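Long-range contacts in DNA polymerase (Bacillus phage phi29, PDB 1XHX), which replicates viral DNA from a protein primer by strand displacement with high processivity and fidelity, and has an N-terminal 3'-5' exonuclease domain: residues M506-G511 / D520-K525; H485-K490 / Q502-K507. The protein carries 2 engineered substitutions. All blocks are in the same frame, centred on the assembly; numbering follows the deposited sequence.

Contact 1: residues M506-G511 / D520-K525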
ATOM      1  N   MET A 506       6.682  26.129  11.385  1.00 33.15           N
ATOM      2  CA  MET A 506       5.246  26.001  11.631  1.00 36.77           C
ATOM      3  C   MET A 506       4.661  27.318  12.152  1.00 43.26           C
ATOM      4  O   MET A 506       5.319  28.055  12.888  1.00 42.52           O
ATOM      5  CB  MET A 506       4.979  24.896  12.663  1.00 39.54           C
ATOM      6  CG  MET A 506       5.544  23.520  12.317  1.00 38.89           C
ATOM      7  SD  MET A 506       4.801  22.781  10.843  1.00 50.02           S
ATOM      8  CE  MET A 506       3.168  22.297  11.474  1.00 51.29           C
ATOM      9  N   LYS A 507       3.426  27.611  11.763  1.00 47.25           N
ATOM     10  CA  LYS A 507       2.749  28.819  12.212  1.00 56.51           C
ATOM     11  C   LYS A 507       1.340  28.486  12.705  1.00 63.97           C
ATOM     12  O   LYS A 507       0.700  27.557  12.208  1.00 63.71           O
ATOM     13  CB  LYS A 507       2.677  29.851  11.083  1.00 52.85           C
ATOM     14  CG  LYS A 507       1.858  29.416   9.889  1.00 57.53           C
ATOM     15  CD  LYS A 507       1.789  30.518   8.851  1.00 59.42           C
ATOM     16  CE  LYS A 507       0.997  30.074   7.632  1.00 67.69           C
ATOM     17  NZ  LYS A 507       0.983  31.105   6.554  1.00 74.09           N
ATOM     18  N   GLU A 508       0.866  29.246  13.687  1.00 74.12           N
ATOM     19  CA  GLU A 508      -0.461  29.038  14.257  1.00 81.53           C
ATOM     20  C   GLU A 508      -1.557  29.738  13.467  1.00 84.29           C
ATOM     21  O   GLU A 508      -1.446  30.919  13.147  1.00 85.30           O
ATOM     22  CB  GLU A 508      -0.500  29.531  15.704  1.00 87.84           C
ATOM     23  CG  GLU A 508       0.254  28.649  16.687  1.00103.05           C
ATOM     24  CD  GLU A 508       0.220  29.191  18.110  1.00111.59           C
ATOM     25  OE1 GLU A 508      -0.760  29.885  18.462  1.00113.23           O
ATOM     26  OE2 GLU A 508       1.165  28.910  18.883  1.00115.80           O
ATOM     27  N   VAL A 509      -2.615  28.994  13.161  1.00 89.30           N
ATOM     28  CA  VAL A 509      -3.762  29.514  12.424  1.00 94.43           C
ATOM     29  C   VAL A 509      -5.027  28.823  12.928  1.00 98.96           C
ATOM     30  O   VAL A 509      -5.102  27.594  12.955  1.00 99.16           O
ATOM     31  CB  VAL A 509      -3.630  29.255  10.911  1.00 92.82           C
ATOM     32  CG1 VAL A 509      -4.875  29.735  10.192  1.00 92.16           C
ATOM     33  CG2 VAL A 509      -2.405  29.965  10.365  1.00 95.60           C
ATOM     34  N   ASP A 510      -6.012  29.622  13.331  1.00102.02           N
ATOM     35  CA  ASP A 510      -7.275  29.103  13.841  1.00103.15           C
ATOM     36  C   ASP A 510      -7.067  28.110  14.983  1.00102.51           C
ATOM     37  O   ASP A 510      -7.767  27.101  15.080  1.00102.52           O
ATOM     38  CB  ASP A 510      -8.076  28.441  12.711  1.00106.54           C
ATOM     39  CG  ASP A 510      -8.403  29.407  11.582  1.00111.21           C
ATOM     40  OD1 ASP A 510      -8.627  30.603  11.868  1.00113.36           O
ATOM     41  OD2 ASP A 510      -8.449  28.970  10.411  1.00111.34           O
ATOM     42  N   GLY A 511      -6.095  28.402  15.842  1.00101.50           N
ATOM     43  CA  GLY A 511      -5.816  27.546  16.983  1.00100.82           C
ATOM     44  C   GLY A 511      -5.087  26.240  16.711  1.00100.98           C
ATOM     45  O   GLY A 511      -5.065  25.356  17.572  1.00101.69           O
ATOM     46  N   ASP A 520       7.244  33.848   8.195  1.00 43.87           N
ATOM     47  CA  ASP A 520       6.000  33.726   8.942  1.00 41.89           C
ATOM     48  C   ASP A 520       5.864  32.367   9.604  1.00 43.76           C
ATOM     49  O   ASP A 520       5.338  31.422   9.007  1.00 47.13           O
ATOM     50  CB  ASP A 520       4.820  33.962   8.001  1.00 46.48           C
ATOM     51  CG  ASP A 520       3.484  33.726   8.668  1.00 51.36           C
ATOM     52  OD1 ASP A 520       3.327  34.107   9.847  1.00 47.35           O
ATOM     53  OD2 ASP A 520       2.584  33.170   8.006  1.00 58.80           O
ATOM     54  N   TYR A 521       6.345  32.277  10.839  1.00 37.59           N
ATOM     55  CA  TYR A 521       6.290  31.042  11.599  1.00 37.12           C
ATOM     56  C   TYR A 521       6.419  31.384  13.072  1.00 34.77           C
ATOM     57  O   TYR A 521       6.941  32.433  13.418  1.00 36.80           O
ATOM     58  CB  TYR A 521       7.432  30.122  11.188  1.00 39.36           C
ATOM     59  CG  TYR A 521       8.777  30.497  11.769  1.00 33.93           C
ATOM     60  CD1 TYR A 521       9.273  29.854  12.902  1.00 34.78           C
ATOM     61  CD2 TYR A 521       9.561  31.485  11.175  1.00 34.69           C
ATOM     62  CE1 TYR A 521      10.523  30.179  13.427  1.00 33.12           C
ATOM     63  CE2 TYR A 521      10.810  31.821  11.691  1.00 30.22           C
ATOM     64  CZ  TYR A 521      11.287  31.166  12.817  1.00 36.60           C
ATOM     65  OH  TYR A 521      12.527  31.495  13.328  1.00 41.27           O
ATOM     66  N   THR A 522       5.947  30.489  13.930  1.00 38.16           N
ATOM     67  CA  THR A 522       6.003  30.699  15.367  1.00 44.84           C
ATOM     68  C   THR A 522       6.684  29.525  16.048  1.00 47.99           C
ATOM     69  O   THR A 522       7.132  29.639  17.189  1.00 48.44           O
ATOM     70  CB  THR A 522       4.592  30.846  15.963  1.00 48.61           C
ATOM     71  OG1 THR A 522       3.862  29.623  15.777  1.00 49.46           O
ATOM     72  CG2 THR A 522       3.847  31.985  15.276  1.00 53.74           C
ATOM     73  N   ASP A 523       6.757  28.399  15.346  1.00 46.28           N
ATOM     74  CA  ASP A 523       7.375  27.200  15.893  1.00 50.64           C
ATOM     75  C   ASP A 523       8.207  26.432  14.887  1.00 49.33           C
ATOM     76  O   ASP A 523       8.180  26.705  13.687  1.00 47.49           O
ATOM     77  CB  ASP A 523       6.305  26.257  16.450  1.00 61.51           C
ATOM     78  CG  ASP A 523       5.934  26.574  17.879  1.00 68.44           C
ATOM     79  OD1 ASP A 523       6.812  26.432  18.759  1.00 72.21           O
ATOM     80  OD2 ASP A 523       4.769  26.963  18.121  1.00 69.86           O
ATOM     81  N   ILE A 524       8.949  25.464  15.404  1.00 49.09           N
ATOM     82  CA  ILE A 524       9.783  24.600  14.589  1.00 51.25           C
ATOM     83  C   ILE A 524       9.388  23.180  14.973  1.00 53.91           C
ATOM     84  O   ILE A 524       9.582  22.759  16.117  1.00 54.28           O
ATOM     85  CB  ILE A 524      11.285  24.824  14.874  1.00 49.44           C
ATOM     86  CG1 ILE A 524      11.697  26.229  14.427  1.00 45.53           C
ATOM     87  CG2 ILE A 524      12.120  23.772  14.150  1.00 41.03           C
ATOM     88  CD1 ILE A 524      11.574  26.467  12.939  1.00 50.04           C
ATOM     89  N   LYS A 525       8.808  22.457  14.019  1.00 52.27           N
ATOM     90  CA  LYS A 525       8.372  21.089  14.256  1.00 52.22           C
ATOM     91  C   LYS A 525       9.396  20.081  13.770  1.00 49.35           C
ATOM     92  O   LYS A 525       9.697  20.016  12.580  1.00 48.82           O
ATOM     93  CB  LYS A 525       7.041  20.828  13.556  1.00 47.60           C
ATOM     94  CG  LYS A 525       6.626  19.364  13.526  1.00 54.77           C
ATOM     95  CD  LYS A 525       5.444  19.184  12.591  1.00 65.60           C
ATOM     96  CE  LYS A 525       5.155  17.721  12.316  1.00 71.20           C
ATOM     97  NZ  LYS A 525       4.073  17.582  11.299  1.00 72.14           N
TER
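M506 turns its CG anti to its own carbonyl carbon (chi1 -56°) and then folds twice more, laying the thioether against K525, while K507, with CG wedged between backbone N and C and an extended chain beyond, reaches past Y521 toward D520. M506 CG lies 3.3 Å from K525 CB, and the thioether crosses K525 obliquely, SD near CB and CD, and CE near CD, where K525 runs on as an extended chain. K507 crosses the D520 side chain at about a right angle, and its NZ makes a salt bridge with D520 OD2 at 3.0 Å; D520 OD2 also sits too near K507 CD, so the geometry of this bridge is doubtful. The backbone does the firm work. M506 N donates to D523 O at 2.8 Å. In return M506 O takes two bonds, from T522 N at 2.7 Å, in the carbonyl plane, and from D523 N at 2.9 Å, tilted from it. Beyond them E508 OE2 comes 4.2 Å from D523 OD2, their carboxylates nearly coplanar; this closeness of like charges would probably raise the proton affinity of one of them. With T522 and D523 both facing M506, the arrangement is a classic beta bulge, set where strand 523-530 starts against strand 499-509 at the surface of the polymerization region.

Contact 2: residues H485-K490 / Q502-K507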
ATOM      1  N   HIS A 485       3.602  23.402  -2.849  1.00 34.09           N
ATOM      2  CA  HIS A 485       4.678  23.688  -1.905  1.00 30.67           C
ATOM      3  C   HIS A 485       4.142  23.164  -0.571  1.00 34.74           C
ATOM      4  O   HIS A 485       3.264  23.772   0.047  1.00 32.04           O
ATOM      5  CB  HIS A 485       4.925  25.197  -1.835  1.00 32.36           C
ATOM      6  CG  HIS A 485       6.007  25.591  -0.878  1.00 44.47           C
ATOM      7  ND1 HIS A 485       6.247  26.903  -0.528  1.00 50.03           N
ATOM      8  CD2 HIS A 485       6.903  24.848  -0.186  1.00 48.46           C
ATOM      9  CE1 HIS A 485       7.242  26.951   0.340  1.00 48.48           C
ATOM     10  NE2 HIS A 485       7.658  25.717   0.565  1.00 48.73           N
ATOM     11  N   GLU A 486       4.662  22.024  -0.140  1.00 34.52           N
ATOM     12  CA  GLU A 486       4.193  21.401   1.081  1.00 36.17           C
ATOM     13  C   GLU A 486       4.801  21.933   2.368  1.00 36.31           C
ATOM     14  O   GLU A 486       4.097  22.109   3.359  1.00 33.76           O
ATOM     15  CB  GLU A 486       4.413  19.884   1.005  1.00 46.77           C
ATOM     16  CG  GLU A 486       3.930  19.132   2.240  1.00 68.22           C
ATOM     17  CD  GLU A 486       4.098  17.630   2.123  1.00 82.74           C
ATOM     18  OE1 GLU A 486       5.251  17.165   1.976  1.00 89.33           O
ATOM     19  OE2 GLU A 486       3.074  16.912   2.179  1.00 90.76           O
ATOM     20  N   SER A 487       6.105  22.180   2.368  1.00 36.33           N
ATOM     21  CA  SER A 487       6.748  22.666   3.581  1.00 30.13           C
ATOM     22  C   SER A 487       8.111  23.293   3.340  1.00 31.52           C
ATOM     23  O   SER A 487       8.697  23.170   2.257  1.00 34.02           O
ATOM     24  CB  SER A 487       6.882  21.526   4.584  1.00 25.28           C
ATOM     25  OG  SER A 487       7.737  20.514   4.081  1.00 34.94           O
ATOM     26  N   THR A 488       8.601  23.976   4.369  1.00 29.00           N
ATOM     27  CA  THR A 488       9.891  24.646   4.329  1.00 30.18           C
ATOM     28  C   THR A 488      10.604  24.319   5.632  1.00 28.43           C
ATOM     29  O   THR A 488      10.027  24.468   6.707  1.00 35.20           O
ATOM     30  CB  THR A 488       9.714  26.170   4.220  1.00 30.27           C
ATOM     31  OG1 THR A 488       8.941  26.473   3.055  1.00 31.42           O
ATOM     32  CG2 THR A 488      11.071  26.866   4.119  1.00 31.48           C
ATOM     33  N   PHE A 489      11.850  23.873   5.540  1.00 27.28           N
ATOM     34  CA  PHE A 489      12.594  23.521   6.737  1.00 30.83           C
ATOM     35  C   PHE A 489      13.827  24.390   6.957  1.00 31.76           C
ATOM     36  O   PHE A 489      14.420  24.913   6.010  1.00 33.45           O
ATOM     37  CB  PHE A 489      12.968  22.031   6.713  1.00 29.11           C
ATOM     38  CG  PHE A 489      13.761  21.611   5.502  1.00 30.25           C
ATOM     39  CD1 PHE A 489      15.131  21.868   5.420  1.00 32.87           C
ATOM     40  CD2 PHE A 489      13.148  20.922   4.459  1.00 26.03           C
ATOM     41  CE1 PHE A 489      15.881  21.433   4.314  1.00 33.92           C
ATOM     42  CE2 PHE A 489      13.887  20.486   3.354  1.00 31.67           C
ATOM     43  CZ  PHE A 489      15.254  20.742   3.281  1.00 31.84           C
ATOM     44  N   LYS A 490      14.182  24.541   8.227  1.00 31.74           N
ATOM     45  CA  LYS A 490      15.306  25.354   8.665  1.00 34.89           C
ATOM     46  C   LYS A 490      16.591  24.540   8.621  1.00 36.54           C
ATOM     47  O   LYS A 490      17.682  25.092   8.495  1.00 34.39           O
ATOM     48  CB  LYS A 490      15.030  25.856  10.087  1.00 37.19           C
ATOM     49  CG  LYS A 490      16.070  26.803  10.653  1.00 45.39           C
ATOM     50  CD  LYS A 490      15.689  27.223  12.068  1.00 50.95           C
ATOM     51  CE  LYS A 490      16.668  28.244  12.641  1.00 60.98           C
ATOM     52  NZ  LYS A 490      16.695  29.518  11.855  1.00 60.62           N
ATOM     53  N   GLN A 502      13.914  16.604   9.612  1.00 37.98           N
ATOM     54  CA  GLN A 502      13.815  18.025   9.292  1.00 37.75           C
ATOM     55  C   GLN A 502      13.210  18.814  10.452  1.00 38.74           C
ATOM     56  O   GLN A 502      12.521  18.253  11.304  1.00 36.25           O
ATOM     57  CB  GLN A 502      12.938  18.278   8.063  1.00 34.46           C
ATOM     58  CG  GLN A 502      13.154  17.350   6.874  1.00 35.85           C
ATOM     59  CD  GLN A 502      12.052  17.484   5.824  1.00 36.05           C
ATOM     60  OE1 GLN A 502      10.869  17.464   6.132  1.00 36.17           O
ATOM     61  NE2 GLN A 502      12.248  17.615   4.523  1.00 32.79           N
ATOM     62  N   ASP A 503      13.470  20.101  10.494  1.00 39.81           N
ATOM     63  CA  ASP A 503      12.921  21.035  11.465  1.00 37.96           C
ATOM     64  C   ASP A 503      12.042  21.940  10.620  1.00 35.17           C
ATOM     65  O   ASP A 503      12.519  22.894  10.014  1.00 37.29           O
ATOM     66  CB  ASP A 503      14.014  21.873  12.147  1.00 44.81           C
ATOM     67  CG  ASP A 503      14.614  21.185  13.365  1.00 47.56           C
ATOM     68  OD1 ASP A 503      13.899  20.401  14.029  1.00 49.32           O
ATOM     69  OD2 ASP A 503      15.796  21.446  13.673  1.00 47.77           O
ATOM     70  N   ILE A 504      10.756  21.622  10.566  1.00 39.29           N
ATOM     71  CA  ILE A 504       9.802  22.366   9.752  1.00 36.55           C
ATOM     72  C   ILE A 504       9.288  23.663  10.374  1.00 39.51           C
ATOM     73  O   ILE A 504       8.927  23.700  11.550  1.00 37.86           O
ATOM     74  CB  ILE A 504       8.580  21.478   9.433  1.00 35.87           C
ATOM     75  CG1 ILE A 504       9.048  20.113   8.925  1.00 40.28           C
ATOM     76  CG2 ILE A 504       7.659  22.156   8.420  1.00 32.64           C
ATOM     77  CD1 ILE A 504       9.692  20.147   7.556  1.00 55.95           C
ATOM     78  N   TYR A 505       9.252  24.727   9.577  1.00 35.96           N
ATOM     79  CA  TYR A 505       8.724  25.999  10.048  1.00 35.15           C
ATOM     80  C   TYR A 505       7.214  25.824  10.203  1.00 35.42           C
ATOM     81  O   TYR A 505       6.544  25.423   9.251  1.00 33.60           O
ATOM     82  CB  TYR A 505       8.967  27.115   9.031  1.00 34.28           C
ATOM     83  CG  TYR A 505      10.394  27.582   8.911  1.00 37.20           C
ATOM     84  CD1 TYR A 505      11.205  27.149   7.859  1.00 34.07           C
ATOM     85  CD2 TYR A 505      10.933  28.480   9.838  1.00 33.47           C
ATOM     86  CE1 TYR A 505      12.515  27.599   7.731  1.00 37.22           C
ATOM     87  CE2 TYR A 505      12.239  28.934   9.720  1.00 29.96           C
ATOM     88  CZ  TYR A 505      13.026  28.491   8.666  1.00 41.44           C
ATOM     89  OH  TYR A 505      14.327  28.924   8.559  1.00 44.30           O
ATOM     90  N   MET A 506       6.682  26.129  11.385  1.00 33.15           N
ATOM     91  CA  MET A 506       5.246  26.001  11.631  1.00 36.77           C
ATOM     92  C   MET A 506       4.661  27.318  12.152  1.00 43.26           C
ATOM     93  O   MET A 506       5.319  28.055  12.888  1.00 42.52           O
ATOM     94  CB  MET A 506       4.979  24.896  12.663  1.00 39.54           C
ATOM     95  CG  MET A 506       5.544  23.520  12.317  1.00 38.89           C
ATOM     96  SD  MET A 506       4.801  22.781  10.843  1.00 50.02           S
ATOM     97  CE  MET A 506       3.168  22.297  11.474  1.00 51.29           C
ATOM     98  N   LYS A 507       3.426  27.611  11.763  1.00 47.25           N
ATOM     99  CA  LYS A 507       2.749  28.819  12.212  1.00 56.51           C
ATOM    100  C   LYS A 507       1.340  28.486  12.705  1.00 63.97           C
ATOM    101  O   LYS A 507       0.700  27.557  12.208  1.00 63.71           O
ATOM    102  CB  LYS A 507       2.677  29.851  11.083  1.00 52.85           C
ATOM    103  CG  LYS A 507       1.858  29.416   9.889  1.00 57.53           C
ATOM    104  CD  LYS A 507       1.789  30.518   8.851  1.00 59.42           C
ATOM    105  CE  LYS A 507       0.997  30.074   7.632  1.00 67.69           C
ATOM    106  NZ  LYS A 507       0.983  31.105   6.554  1.00 74.09           N
TER
HETATM  107  O   HOH W   1       6.585  24.605   6.319  1.00 28.37           O
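F489 and I504 form the one beta pair here; the two short strands meet at 112°, far from antiparallel. It is an antiparallel, non-hydrogen-bonded pair with CA atoms 4.3 Å apart, flanked by two backbone hydrogen bonds: Y505 N to T488 O at 3.0 Å and K490 N to D503 O at 2.9 Å. Beyond the pair the strands diverge, and a water joins T488 N to Y505 O.

The Y505 side chain lies across the other strand. T488 O approaches the edge of its ring near the ring plane, 3.1 Å from CD1, so one carbonyl meets both the amide and the ring of the same tyrosine. T488 CG2, anti to its backbone N, packs against CD1 and CE1 of Y505, 3.8 Å from CD1, and K490 crosses the tyrosine's far end at about a right angle, its CG 3.5 Å from OH. The hydroxyl is anchored by E244, and Y521 meets the ring edge-to-face.

On the sheet face that carries F489 and I504, I504 CD1 touches F489 CB at 3.9 Å. The Q502 amide reaches the phenylalanine ring obliquely, NE2 3.4 Å from CD2 with the planes 36° apart; a hydrogen bond from NE2 to Y494 OH holds the amide there. D503 bonds its carboxylate to R491 just past the corner at 490.

Here the end of strand 483-489, edge strand of the antiparallel sheet that carries D249 and the YCDTD motif, turns into a second antiparallel sheet. Such a sheet junction is consistent with the palm of a type-B DNA polymerase.

In the fold
Coming from the N terminus, the chain leaves the catalytic sheet along 483-489, turns its corner at 490, runs out as 491-496 and returns as 499-509; contact 2 closes that loop. Strand 499-509 then passes on to strand 512-515 and the turn that follows, and contact 1 closes this second, shorter loop where strand 523-530 begins. The loops follow one another, neither enclosing nor crossing the other; segments 502-507 and 506-511 overlap at M506 and K507, which touch the other side only in contact 1. A probable hydrogen bond from K525 N to I504 O and the packing of I524 on D503 and Y505 join the two contacts directly, so strand 499-509 links the catalytic sheet to strand 523-530.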